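Local coordinates for protein dihydrodipicolinate synthase (Methanocaldococcus jannaschii DSM 2661, PDB 2YXG) that probably catalyses the condensation of pyruvate with aspartate semialdehyde through a Schiff base, the first committed step of the diaminopimelate route to lysine, at residues 44-49 with 249-254; 242-247 with 273-278; 10-15 with 21-26. All blocks are in the same frame, centred on the assembly; numbering follows the deposited sequence.

Contact 1: residues 44-49 with 249-254; sequences TGESPT and PVKTAL
A buried salt bridge, Glu-46 to Lys-251, and a small methyl contact, Thr-44 on Val-250, tie a catalytic-face loop of the TIM barrel to the C-terminal helical region. Residues 44-49 belong to the loop between barrel strand 37-40 and helix 52-66, whereas 249-254 lie on helix 248-256. The backbones stay well apart, with 8.3 Å between the CA atoms of Thr-44 and Val-250, and long side chains suit the polar half of the join. Glu-46 and Lys-251 reach for each other from opposite directions. The glutamate backbone turns in a left-handed conformation (phi 61°); its CB bond points toward the helix and the chain beyond CG runs extended, so that the carboxylate reaches the lysine. The lysine chain, bent at chi3 (-149°), ends with its ammonium on the syn side of the carboxylate, 15° out of its plane. NZ also donates to the carbonyl oxygens of Thr-11 and Glu-263, so three acceptors grip this buried charge, while OE1 of Glu-46 accepts from the backbone N of Arg-265. Phe-13 touches both partners and adds apolar cover beside the ion pair.

Thr-44, predicted to bind pyruvate, divides its work between two branches. OG1 is hydrogen-bonded to ND2 of Asn-246, and the methyl is left for packing; a beta-branched threonine is well suited to do both beside the predicted Schiff-base residue Lys-161, whose side chain is about 5 Å away. The methyl CG2 of Thr-44 meets CG1 of Val-250 at 3.9 Å, and OE2 of Glu-46 lies 2.7 Å from NZ of Lys-251.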
ATOM      1  N   THR A  44     -13.565  11.338 -16.663  1.00 22.45           N
ATOM      2  CA  THR A  44     -12.954  12.454 -17.388  1.00 21.59           C
ATOM      3  C   THR A  44     -14.027  13.526 -17.748  1.00 22.39           C
ATOM      4  O   THR A  44     -13.734  14.734 -17.738  1.00 22.09           O
ATOM      5  CB  THR A  44     -12.195  11.925 -18.631  1.00 20.51           C
ATOM      6  OG1 THR A  44     -11.364  10.798 -18.239  1.00 20.46           O
ATOM      7  CG2 THR A  44     -11.337  13.006 -19.232  1.00 21.34           C
ATOM      8  N   GLY A  45     -15.272  13.075 -18.017  1.00 21.98           N
ATOM      9  CA  GLY A  45     -16.426  13.951 -18.285  1.00 21.30           C
ATOM     10  C   GLY A  45     -17.094  14.554 -17.050  1.00 22.40           C
ATOM     11  O   GLY A  45     -18.147  15.184 -17.149  1.00 22.59           O
ATOM     12  N   GLU A  46     -16.480  14.375 -15.886  1.00 23.55           N
ATOM     13  CA  GLU A  46     -16.948  14.939 -14.625  1.00 23.67           C
ATOM     14  C   GLU A  46     -18.327  14.440 -14.262  1.00 24.68           C
ATOM     15  O   GLU A  46     -19.159  15.166 -13.672  1.00 24.96           O
ATOM     16  CB  GLU A  46     -16.861  16.460 -14.633  1.00 23.94           C
ATOM     17  CG  GLU A  46     -15.420  16.980 -14.365  1.00 23.33           C
ATOM     18  CD  GLU A  46     -15.295  18.454 -14.677  1.00 26.27           C
ATOM     19  OE1 GLU A  46     -15.564  19.271 -13.772  1.00 24.66           O
ATOM     20  OE2 GLU A  46     -14.946  18.802 -15.839  1.00 28.38           O
ATOM     21  N   SER A  47     -18.554  13.151 -14.533  1.00 25.36           N
ATOM     22  CA  SER A  47     -19.831  12.515 -14.142  1.00 25.13           C
ATOM     23  C   SER A  47     -20.240  12.825 -12.670  1.00 23.22           C
ATOM     24  O   SER A  47     -21.406  13.076 -12.425  1.00 23.06           O
ATOM     25  CB  SER A  47     -19.839  10.988 -14.418  1.00 25.75           C
ATOM     26  OG  SER A  47     -18.931  10.342 -13.523  1.00 28.92           O
ATOM     27  N   PRO A  48     -19.286  12.845 -11.707  1.00 22.91           N
ATOM     28  CA  PRO A  48     -19.737  13.161 -10.310  1.00 22.38           C
ATOM     29  C   PRO A  48     -20.460  14.498 -10.107  1.00 22.53           C
ATOM     30  O   PRO A  48     -21.284  14.658  -9.207  1.00 21.76           O
ATOM     31  CB  PRO A  48     -18.411  13.151  -9.506  1.00 22.44           C
ATOM     32  CG  PRO A  48     -17.465  12.243 -10.310  1.00 22.73           C
ATOM     33  CD  PRO A  48     -17.829  12.546 -11.758  1.00 21.15           C
ATOM     34  N   THR A  49     -20.110  15.471 -10.933  1.00 23.34           N
ATOM     35  CA  THR A  49     -20.595  16.819 -10.753  1.00 23.87           C
ATOM     36  C   THR A  49     -21.634  17.224 -11.760  1.00 25.04           C
ATOM     37  O   THR A  49     -22.086  18.366 -11.747  1.00 26.49           O
ATOM     38  CB  THR A  49     -19.458  17.844 -10.689  1.00 22.78           C
ATOM     39  OG1 THR A  49     -18.697  17.802 -11.895  1.00 22.40           O
ATOM     40  CG2 THR A  49     -18.553  17.487  -9.526  1.00 23.33           C
ATOM     41  N   PRO A 249      -5.797  18.168 -15.359  1.00 17.30           N
ATOM     42  CA  PRO A 249      -4.788  18.384 -16.386  1.00 17.81           C
ATOM     43  C   PRO A 249      -5.325  18.399 -17.831  1.00 18.57           C
ATOM     44  O   PRO A 249      -4.976  19.287 -18.591  1.00 20.86           O
ATOM     45  CB  PRO A 249      -3.791  17.227 -16.164  1.00 15.87           C
ATOM     46  CG  PRO A 249      -3.988  16.824 -14.709  1.00 17.34           C
ATOM     47  CD  PRO A 249      -5.498  16.947 -14.575  1.00 17.29           C
ATOM     48  N   VAL A 250      -6.135  17.438 -18.218  1.00 18.91           N
ATOM     49  CA  VAL A 250      -6.680  17.433 -19.568  1.00 18.42           C
ATOM     50  C   VAL A 250      -7.530  18.656 -19.853  1.00 19.52           C
ATOM     51  O   VAL A 250      -7.391  19.242 -20.912  1.00 20.91           O
ATOM     52  CB  VAL A 250      -7.399  16.091 -19.961  1.00 18.70           C
ATOM     53  CG1 VAL A 250      -8.751  15.894 -19.232  1.00 17.23           C
ATOM     54  CG2 VAL A 250      -7.596  16.023 -21.471  1.00 16.88           C
ATOM     55  N   LYS A 251      -8.352  19.102 -18.920  1.00 19.84           N
ATOM     56  CA  LYS A 251      -9.104  20.326 -19.191  1.00 21.67           C
ATOM     57  C   LYS A 251      -8.154  21.567 -19.247  1.00 22.08           C
ATOM     58  O   LYS A 251      -8.333  22.494 -20.032  1.00 21.89           O
ATOM     59  CB  LYS A 251     -10.190  20.489 -18.141  1.00 21.48           C
ATOM     60  CG  LYS A 251     -11.555  20.859 -18.702  1.00 25.02           C
ATOM     61  CD  LYS A 251     -12.689  20.916 -17.597  1.00 24.14           C
ATOM     62  CE  LYS A 251     -13.994  20.518 -18.232  1.00 22.91           C
ATOM     63  NZ  LYS A 251     -15.184  20.922 -17.452  1.00 24.84           N
ATOM     64  N   THR A 252      -7.119  21.565 -18.409  1.00 21.80           N
ATOM     65  CA  THR A 252      -6.223  22.695 -18.356  1.00 21.99           C
ATOM     66  C   THR A 252      -5.510  22.776 -19.699  1.00 22.76           C
ATOM     67  O   THR A 252      -5.418  23.876 -20.288  1.00 22.70           O
ATOM     68  CB  THR A 252      -5.249  22.511 -17.250  1.00 21.13           C
ATOM     69  OG1 THR A 252      -6.001  22.351 -16.046  1.00 24.57           O
ATOM     70  CG2 THR A 252      -4.316  23.691 -17.140  1.00 21.83           C
ATOM     71  N   ALA A 253      -5.044  21.602 -20.178  1.00 22.32           N
ATOM     72  CA  ALA A 253      -4.414  21.474 -21.456  1.00 22.12           C
ATOM     73  C   ALA A 253      -5.313  21.928 -22.650  1.00 23.36           C
ATOM     74  O   ALA A 253      -4.850  22.683 -23.501  1.00 22.85           O
ATOM     75  CB  ALA A 253      -3.924  20.064 -21.650  1.00 21.41           C
ATOM     76  N   LEU A 254      -6.568  21.459 -22.713  1.00 23.21           N
ATOM     77  CA  LEU A 254      -7.521  21.925 -23.751  1.00 24.92           C
ATOM     78  C   LEU A 254      -7.734  23.428 -23.699  1.00 24.93           C
ATOM     79  O   LEU A 254      -7.791  24.046 -24.739  1.00 25.49           O
ATOM     80  CB  LEU A 254      -8.903  21.236 -23.659  1.00 23.65           C
ATOM     81  CG  LEU A 254      -8.728  19.739 -23.952  1.00 25.65           C
ATOM     82  CD1 LEU A 254      -9.966  18.939 -23.565  1.00 24.68           C
ATOM     83  CD2 LEU A 254      -8.329  19.521 -25.451  1.00 23.38           C
TER

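Contact 2: residues 242-247 with 273-278; sequences FIETNP and EEHKKI
Ile-243 and His-275 bring the backbones closest, with CA atoms 6.9 Å apart, where an irregular linker meets the first turns of helix 273-286. Residues 242-247 carry the chain from helix 224-240 to helix 248-256, and a cis peptide precedes Pro-247, the N-cap residue of the latter. The imidazole of His-275 is the centre of the contact, held at its edge and over one face. At the edge, ND1 donates to OE2 of Glu-244 over 2.6 Å, with an N-H...O angle of 157°. OE2 uses its anti lone pair and lies close to the ring plane, while the carboxylate plane stands 77° from the ring. The same oxygen also accepts the backbone N-H of Ser-272, so two donors fix it.

Over the face lies Ile-243, whose CG1 sits 4.0 Å from the ring centroid in a CH-pi contact. With CG1 anti to the backbone N (chi1 -166°), the extended chain reaches on past the ring: CD1 is 3.5 Å from CD2 of His-275 and 3.9 Å from CG2 of Ile-278. Close by, Thr-110 of the second subunit packs on Glu-244.

Histidine fits this place because one flat ring offers both an N-H and an apolar face. Two N-H donors on a buried carboxylate oxygen would be expected to favour its anionic form, and that charge would tend to raise the basicity of the imidazole.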
ATOM      1  N   PHE A 242      -1.719  13.092 -15.591  1.00 23.83           N
ATOM      2  CA  PHE A 242      -2.047  12.803 -14.197  1.00 25.46           C
ATOM      3  C   PHE A 242      -1.248  13.607 -13.148  1.00 25.49           C
ATOM      4  O   PHE A 242      -1.149  13.171 -11.980  1.00 25.86           O
ATOM      5  CB  PHE A 242      -2.001  11.299 -13.906  1.00 25.36           C
ATOM      6  CG  PHE A 242      -0.655  10.654 -14.112  1.00 28.69           C
ATOM      7  CD1 PHE A 242       0.346  10.762 -13.153  1.00 30.94           C
ATOM      8  CD2 PHE A 242      -0.433   9.840 -15.230  1.00 34.07           C
ATOM      9  CE1 PHE A 242       1.561  10.137 -13.338  1.00 33.80           C
ATOM     10  CE2 PHE A 242       0.778   9.180 -15.413  1.00 33.46           C
ATOM     11  CZ  PHE A 242       1.774   9.328 -14.485  1.00 31.16           C
ATOM     12  N   ILE A 243      -0.687  14.746 -13.569  1.00 24.52           N
ATOM     13  CA  ILE A 243       0.097  15.578 -12.671  1.00 24.35           C
ATOM     14  C   ILE A 243      -0.744  16.034 -11.440  1.00 24.03           C
ATOM     15  O   ILE A 243      -0.248  16.132 -10.301  1.00 23.43           O
ATOM     16  CB  ILE A 243       0.846  16.751 -13.403  1.00 23.96           C
ATOM     17  CG1 ILE A 243       1.889  17.338 -12.457  1.00 23.82           C
ATOM     18  CG2 ILE A 243      -0.087  17.823 -13.915  1.00 23.03           C
ATOM     19  CD1 ILE A 243       2.600  18.478 -13.044  1.00 31.47           C
ATOM     20  N   GLU A 244      -2.010  16.300 -11.705  1.00 23.60           N
ATOM     21  CA  GLU A 244      -3.032  16.341 -10.683  1.00 24.61           C
ATOM     22  C   GLU A 244      -4.129  15.379 -11.176  1.00 23.79           C
ATOM     23  O   GLU A 244      -4.066  14.896 -12.320  1.00 23.83           O
ATOM     24  CB  GLU A 244      -3.542  17.796 -10.484  1.00 24.48           C
ATOM     25  CG  GLU A 244      -2.416  18.790 -10.088  1.00 26.80           C
ATOM     26  CD  GLU A 244      -2.883  20.167  -9.547  1.00 28.05           C
ATOM     27  OE1 GLU A 244      -4.116  20.417  -9.457  1.00 31.30           O
ATOM     28  OE2 GLU A 244      -1.984  20.997  -9.220  1.00 30.51           O
ATOM     29  N   THR A 245      -5.121  15.115 -10.328  1.00 23.08           N
ATOM     30  CA  THR A 245      -6.240  14.236 -10.634  1.00 23.19           C
ATOM     31  C   THR A 245      -6.945  14.559 -11.954  1.00 22.38           C
ATOM     32  O   THR A 245      -7.483  15.641 -12.093  1.00 22.30           O
ATOM     33  CB  THR A 245      -7.263  14.304  -9.518  1.00 23.30           C
ATOM     34  OG1 THR A 245      -6.581  14.013  -8.302  1.00 24.82           O
ATOM     35  CG2 THR A 245      -8.352  13.237  -9.731  1.00 25.19           C
ATOM     36  N   ASN A 246      -6.902  13.623 -12.912  1.00 20.85           N
ATOM     37  CA  ASN A 246      -7.814  13.639 -14.081  1.00 20.33           C
ATOM     38  C   ASN A 246      -9.280  13.950 -13.655  1.00 19.55           C
ATOM     39  O   ASN A 246      -9.759  13.391 -12.647  1.00 18.21           O
ATOM     40  CB  ASN A 246      -7.768  12.271 -14.761  1.00 20.14           C
ATOM     41  CG  ASN A 246      -8.658  12.201 -15.978  1.00 21.55           C
ATOM     42  OD1 ASN A 246      -8.522  12.996 -16.914  1.00 22.68           O
ATOM     43  ND2 ASN A 246      -9.577  11.253 -15.981  1.00 20.66           N
ATOM     44  N   PRO A 247      -9.996  14.837 -14.394  1.00 18.66           N
ATOM     45  CA  PRO A 247      -9.594  15.603 -15.570  1.00 18.70           C
ATOM     46  C   PRO A 247      -9.010  17.057 -15.384  1.00 18.86           C
ATOM     47  O   PRO A 247      -9.100  17.878 -16.312  1.00 17.60           O
ATOM     48  CB  PRO A 247     -10.900  15.697 -16.344  1.00 17.29           C
ATOM     49  CG  PRO A 247     -11.912  15.908 -15.249  1.00 18.76           C
ATOM     50  CD  PRO A 247     -11.432  15.053 -14.089  1.00 18.20           C
ATOM     51  N   GLU A 273       0.157  26.642  -9.728  1.00 31.18           N
ATOM     52  CA  GLU A 273       0.965  27.401 -10.709  1.00 31.26           C
ATOM     53  C   GLU A 273       2.151  26.562 -11.152  1.00 30.21           C
ATOM     54  O   GLU A 273       2.517  26.541 -12.329  1.00 29.90           O
ATOM     55  CB  GLU A 273       1.432  28.734 -10.140  1.00 33.02           C
ATOM     56  CG  GLU A 273       0.346  29.810 -10.178  1.00 39.43           C
ATOM     57  CD  GLU A 273      -0.167  30.044 -11.601  1.00 47.16           C
ATOM     58  OE1 GLU A 273       0.696  30.190 -12.513  1.00 50.40           O
ATOM     59  OE2 GLU A 273      -1.416  30.059 -11.807  1.00 47.86           O
ATOM     60  N   GLU A 274       2.719  25.817 -10.218  1.00 28.62           N
ATOM     61  CA  GLU A 274       3.873  24.976 -10.549  1.00 29.09           C
ATOM     62  C   GLU A 274       3.534  23.838 -11.529  1.00 26.88           C
ATOM     63  O   GLU A 274       4.295  23.486 -12.423  1.00 26.86           O
ATOM     64  CB  GLU A 274       4.418  24.388  -9.272  1.00 29.43           C
ATOM     65  CG  GLU A 274       5.743  23.785  -9.443  1.00 36.93           C
ATOM     66  CD  GLU A 274       6.202  23.128  -8.157  1.00 47.89           C
ATOM     67  OE1 GLU A 274       6.602  23.905  -7.237  1.00 51.33           O
ATOM     68  OE2 GLU A 274       6.162  21.864  -8.080  1.00 49.10           O
ATOM     69  N   HIS A 275       2.386  23.238 -11.326  1.00 26.20           N
ATOM     70  CA  HIS A 275       1.929  22.168 -12.196  1.00 25.81           C
ATOM     71  C   HIS A 275       1.534  22.718 -13.573  1.00 24.50           C
ATOM     72  O   HIS A 275       1.800  22.053 -14.567  1.00 24.20           O
ATOM     73  CB  HIS A 275       0.810  21.381 -11.495  1.00 25.35           C
ATOM     74  CG  HIS A 275       1.297  20.543 -10.354  1.00 26.37           C
ATOM     75  ND1 HIS A 275       0.450  20.014  -9.403  1.00 28.50           N
ATOM     76  CD2 HIS A 275       2.551  20.161  -9.991  1.00 27.78           C
ATOM     77  CE1 HIS A 275       1.153  19.302  -8.531  1.00 27.19           C
ATOM     78  NE2 HIS A 275       2.430  19.388  -8.858  1.00 29.19           N
ATOM     79  N   LYS A 276       0.956  23.933 -13.619  1.00 25.11           N
ATOM     80  CA  LYS A 276       0.582  24.606 -14.886  1.00 26.35           C
ATOM     81  C   LYS A 276       1.755  24.768 -15.829  1.00 26.25           C
ATOM     82  O   LYS A 276       1.686  24.431 -17.045  1.00 25.24           O
ATOM     83  CB  LYS A 276       0.035  25.998 -14.637  1.00 28.59           C
ATOM     84  CG  LYS A 276      -1.402  26.045 -14.177  1.00 34.20           C
ATOM     85  CD  LYS A 276      -2.041  27.313 -14.706  1.00 40.42           C
ATOM     86  CE  LYS A 276      -3.519  27.434 -14.196  1.00 45.06           C
ATOM     87  NZ  LYS A 276      -3.610  27.693 -12.702  1.00 45.20           N
ATOM     88  N   LYS A 277       2.848  25.273 -15.247  1.00 25.77           N
ATOM     89  CA  LYS A 277       4.100  25.502 -15.977  1.00 25.41           C
ATOM     90  C   LYS A 277       4.694  24.216 -16.540  1.00 23.41           C
ATOM     91  O   LYS A 277       5.129  24.179 -17.643  1.00 21.50           O
ATOM     92  CB  LYS A 277       5.103  26.193 -15.066  1.00 25.79           C
ATOM     93  CG  LYS A 277       4.688  27.573 -14.633  1.00 25.75           C
ATOM     94  CD  LYS A 277       5.926  28.297 -14.041  1.00 28.45           C
ATOM     95  CE  LYS A 277       5.505  29.660 -13.421  1.00 34.08           C
ATOM     96  NZ  LYS A 277       6.709  30.423 -12.913  1.00 36.04           N
ATOM     97  N   ILE A 278       4.684  23.156 -15.756  1.00 24.40           N
ATOM     98  CA  ILE A 278       5.170  21.837 -16.235  1.00 24.11           C
ATOM     99  C   ILE A 278       4.320  21.392 -17.443  1.00 24.02           C
ATOM    100  O   ILE A 278       4.834  21.003 -18.516  1.00 23.98           O
ATOM    101  CB  ILE A 278       5.203  20.780 -15.075  1.00 23.86           C
ATOM    102  CG1 ILE A 278       6.417  21.069 -14.143  1.00 26.29           C
ATOM    103  CG2 ILE A 278       5.370  19.325 -15.647  1.00 21.25           C
ATOM    104  CD1 ILE A 278       6.239  20.751 -12.682  1.00 24.60           C
TER

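Contact 3: residues 10-15 with 21-26; sequences ITPFKN and DGLEEN
Pro-12 rests on the helix carrying Gly-22, Leu-23 and Asn-26, and its ring makes most of the packing. From CA the bond to CB heads toward the helix, and the next atom, CG, is the leading point of the ring: it comes within 3.7 Å of the backbone N of Leu-23, 4.1 Å of C of Gly-22 and 3.8 Å of ND2 of Asn-26. The last carbon, CD, turns back to the proline nitrogen and meets CD1 of Leu-23 at 3.8 Å. A compact ring suits such a close approach, the CA atoms of Pro-12 and Leu-23 being 6.3 Å apart. Gly-22, with no side chain on the face turned to the proline, lets CG come up to its backbone. CG of Leu-23 stands anti to the backbone N (chi1 -173°), and this carries CD1 across to CD of the proline at about a right angle, where it also touches O of Ile-10.

Asn-26 supplies the polar side of the contact. A water accepts from its ND2 at 2.6 Å and donates to O of Ile-10 at 2.9 Å, bridging helix and loop; the same nitrogen is also hydrogen-bonded to O of Pro-260. An amide nitrogen, with two N-H groups, can serve both acceptors while ND2 itself touches CG of the proline, the two side chains sliding past each other in opposite directions.

The loop thus sits between helices: Leu-23 continues onto Val-58 of helix 52-66, Ile-10 packs on Val-250 and Leu-254 of helix 248-256, and the chain beyond Pro-12 enters the small hairpin of strands 13-14 and 17-18 that leads into helix 20-32.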
ATOM      1  N   ILE A  10     -14.045  15.006 -22.204  1.00 19.87           N
ATOM      2  CA  ILE A  10     -14.438  15.932 -21.194  1.00 20.74           C
ATOM      3  C   ILE A  10     -15.832  16.458 -21.473  1.00 21.04           C
ATOM      4  O   ILE A  10     -16.340  16.392 -22.605  1.00 21.78           O
ATOM      5  CB  ILE A  10     -13.459  17.105 -21.082  1.00 20.98           C
ATOM      6  CG1 ILE A  10     -13.491  17.945 -22.391  1.00 21.77           C
ATOM      7  CG2 ILE A  10     -12.075  16.558 -20.721  1.00 19.53           C
ATOM      8  CD1 ILE A  10     -13.319  19.431 -22.176  1.00 21.76           C
ATOM      9  N   THR A  11     -16.458  16.964 -20.419  1.00 21.41           N
ATOM     10  CA  THR A  11     -17.675  17.768 -20.566  1.00 22.21           C
ATOM     11  C   THR A  11     -17.242  19.260 -20.455  1.00 22.11           C
ATOM     12  O   THR A  11     -16.929  19.731 -19.381  1.00 21.78           O
ATOM     13  CB  THR A  11     -18.751  17.380 -19.480  1.00 21.54           C
ATOM     14  OG1 THR A  11     -19.036  15.974 -19.538  1.00 21.21           O
ATOM     15  CG2 THR A  11     -20.064  18.145 -19.674  1.00 22.54           C
ATOM     16  N   PRO A  12     -17.247  20.002 -21.562  1.00 23.29           N
ATOM     17  CA  PRO A  12     -16.865  21.428 -21.477  1.00 23.78           C
ATOM     18  C   PRO A  12     -18.025  22.256 -20.930  1.00 25.14           C
ATOM     19  O   PRO A  12     -19.179  21.935 -21.201  1.00 25.40           O
ATOM     20  CB  PRO A  12     -16.560  21.807 -22.929  1.00 24.12           C
ATOM     21  CG  PRO A  12     -17.170  20.723 -23.784  1.00 23.51           C
ATOM     22  CD  PRO A  12     -17.642  19.601 -22.927  1.00 23.47           C
ATOM     23  N   PHE A  13     -17.708  23.271 -20.119  1.00 25.60           N
ATOM     24  CA  PHE A  13     -18.660  24.169 -19.526  1.00 27.26           C
ATOM     25  C   PHE A  13     -18.433  25.626 -20.048  1.00 29.40           C
ATOM     26  O   PHE A  13     -17.285  26.059 -20.280  1.00 28.32           O
ATOM     27  CB  PHE A  13     -18.563  24.141 -17.974  1.00 26.84           C
ATOM     28  CG  PHE A  13     -18.750  22.757 -17.336  1.00 27.30           C
ATOM     29  CD1 PHE A  13     -19.914  21.988 -17.577  1.00 23.52           C
ATOM     30  CD2 PHE A  13     -17.753  22.229 -16.460  1.00 26.57           C
ATOM     31  CE1 PHE A  13     -20.082  20.706 -16.987  1.00 23.38           C
ATOM     32  CE2 PHE A  13     -17.895  20.938 -15.854  1.00 26.04           C
ATOM     33  CZ  PHE A  13     -19.058  20.155 -16.126  1.00 24.09           C
ATOM     34  N   LYS A  14     -19.530  26.356 -20.261  1.00 30.97           N
ATOM     35  CA  LYS A  14     -19.498  27.793 -20.555  1.00 33.87           C
ATOM     36  C   LYS A  14     -20.582  28.427 -19.712  1.00 34.33           C
ATOM     37  O   LYS A  14     -21.746  28.018 -19.750  1.00 33.78           O
ATOM     38  CB  LYS A  14     -19.752  28.116 -22.046  1.00 34.77           C
ATOM     39  CG  LYS A  14     -18.488  28.469 -22.875  1.00 39.63           C
ATOM     40  CD  LYS A  14     -17.245  27.641 -22.308  1.00 45.33           C
ATOM     41  CE  LYS A  14     -16.446  26.757 -23.346  1.00 44.85           C
ATOM     42  NZ  LYS A  14     -16.186  25.308 -22.922  1.00 36.32           N
ATOM     43  N   ASN A  15     -20.185  29.418 -18.929  1.00 36.45           N
ATOM     44  CA  ASN A  15     -21.104  30.113 -18.029  1.00 38.01           C
ATOM     45  C   ASN A  15     -21.921  29.206 -17.099  1.00 38.90           C
ATOM     46  O   ASN A  15     -23.156  29.351 -16.970  1.00 39.22           O
ATOM     47  CB  ASN A  15     -21.993  31.053 -18.823  1.00 38.79           C
ATOM     48  CG  ASN A  15     -21.187  32.162 -19.485  1.00 41.95           C
ATOM     49  OD1 ASN A  15     -21.242  32.335 -20.701  1.00 43.45           O
ATOM     50  ND2 ASN A  15     -20.401  32.902 -18.675  1.00 43.64           N
ATOM     51  N   ASP A  21     -22.177  23.300 -27.988  1.00 29.44           N
ATOM     52  CA  ASP A  21     -21.453  23.618 -29.204  1.00 30.22           C
ATOM     53  C   ASP A  21     -19.983  23.182 -29.069  1.00 29.30           C
ATOM     54  O   ASP A  21     -19.391  22.605 -30.005  1.00 29.46           O
ATOM     55  CB  ASP A  21     -21.593  25.121 -29.535  1.00 30.60           C
ATOM     56  CG  ASP A  21     -23.093  25.563 -29.733  1.00 35.73           C
ATOM     57  OD1 ASP A  21     -23.932  24.741 -30.182  1.00 39.37           O
ATOM     58  OD2 ASP A  21     -23.453  26.732 -29.422  1.00 42.25           O
ATOM     59  N   GLY A  22     -19.409  23.414 -27.894  1.00 27.72           N
ATOM     60  CA  GLY A  22     -18.015  23.044 -27.685  1.00 26.30           C
ATOM     61  C   GLY A  22     -17.865  21.551 -27.737  1.00 25.24           C
ATOM     62  O   GLY A  22     -16.927  21.030 -28.361  1.00 24.84           O
ATOM     63  N   LEU A  23     -18.834  20.879 -27.108  1.00 24.80           N
ATOM     64  CA  LEU A  23     -18.950  19.436 -27.106  1.00 25.74           C
ATOM     65  C   LEU A  23     -18.999  18.851 -28.537  1.00 26.39           C
ATOM     66  O   LEU A  23     -18.233  17.941 -28.888  1.00 26.52           O
ATOM     67  CB  LEU A  23     -20.167  19.013 -26.266  1.00 25.76           C
ATOM     68  CG  LEU A  23     -20.447  17.544 -25.951  1.00 27.43           C
ATOM     69  CD1 LEU A  23     -19.363  16.930 -25.007  1.00 29.12           C
ATOM     70  CD2 LEU A  23     -21.793  17.438 -25.300  1.00 26.00           C
ATOM     71  N   GLU A  24     -19.864  19.406 -29.373  1.00 27.29           N
ATOM     72  CA  GLU A  24     -19.961  18.999 -30.782  1.00 27.53           C
ATOM     73  C   GLU A  24     -18.637  19.103 -31.530  1.00 27.17           C
ATOM     74  O   GLU A  24     -18.202  18.159 -32.215  1.00 27.11           O
ATOM     75  CB  GLU A  24     -20.976  19.898 -31.494  1.00 27.15           C
ATOM     76  CG  GLU A  24     -21.238  19.512 -32.938  1.00 30.40           C
ATOM     77  CD  GLU A  24     -22.499  20.184 -33.494  1.00 36.87           C
ATOM     78  OE1 GLU A  24     -22.848  21.315 -33.047  1.00 40.63           O
ATOM     79  OE2 GLU A  24     -23.144  19.577 -34.360  1.00 37.22           O
ATOM     80  N   GLU A  25     -18.027  20.281 -31.401  1.00 26.64           N
ATOM     81  CA  GLU A  25     -16.761  20.592 -31.981  1.00 26.65           C
ATOM     82  C   GLU A  25     -15.669  19.635 -31.484  1.00 25.81           C
ATOM     83  O   GLU A  25     -14.840  19.156 -32.283  1.00 24.47           O
ATOM     84  CB  GLU A  25     -16.452  22.076 -31.719  1.00 26.95           C
ATOM     85  CG  GLU A  25     -15.013  22.377 -31.366  1.00 29.57           C
ATOM     86  CD  GLU A  25     -14.632  23.872 -31.423  1.00 31.37           C
ATOM     87  OE1 GLU A  25     -15.492  24.779 -31.170  1.00 34.60           O
ATOM     88  OE2 GLU A  25     -13.433  24.111 -31.720  1.00 36.29           O
ATOM     89  N   ASN A  26     -15.684  19.297 -30.188  1.00 25.59           N
ATOM     90  CA  ASN A  26     -14.703  18.276 -29.688  1.00 24.96           C
ATOM     91  C   ASN A  26     -14.946  16.917 -30.326  1.00 23.95           C
ATOM     92  O   ASN A  26     -14.030  16.250 -30.783  1.00 22.61           O
ATOM     93  CB  ASN A  26     -14.730  18.128 -28.171  1.00 24.48           C
ATOM     94  CG  ASN A  26     -14.144  19.278 -27.469  1.00 25.81           C
ATOM     95  OD1 ASN A  26     -13.399  20.037 -28.046  1.00 24.25           O
ATOM     96  ND2 ASN A  26     -14.481  19.426 -26.182  1.00 27.64           N
TER
HETATM   97  O   HOH W   1     -15.392  17.246 -25.166  1.00 23.01           O

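Overall arrangement
Contact 1 is the hub. Its centre lies about 12 Å from that of contact 2 and about 11 Å from that of contact 3, whereas the centres of contacts 2 and 3 are about 21 Å apart and their atoms do not touch. Toward contact 2, CG of Glu-46 packs on CG of Pro-247 at 3.8 Å; toward contact 3, O of Gly-45 lies 2.7 Å from OG1 of Thr-11, a probable hydrogen bond. The predicted pyruvate-binding Thr-44 meets both neighbours: its O lies 3.3 Å from CG of Pro-247 in contact 2, and its side chain is about 4 Å from that of Ile-10 in contact 3. Contact 2 lies away from the annotated sites, but like contact 1 it touches the second subunit.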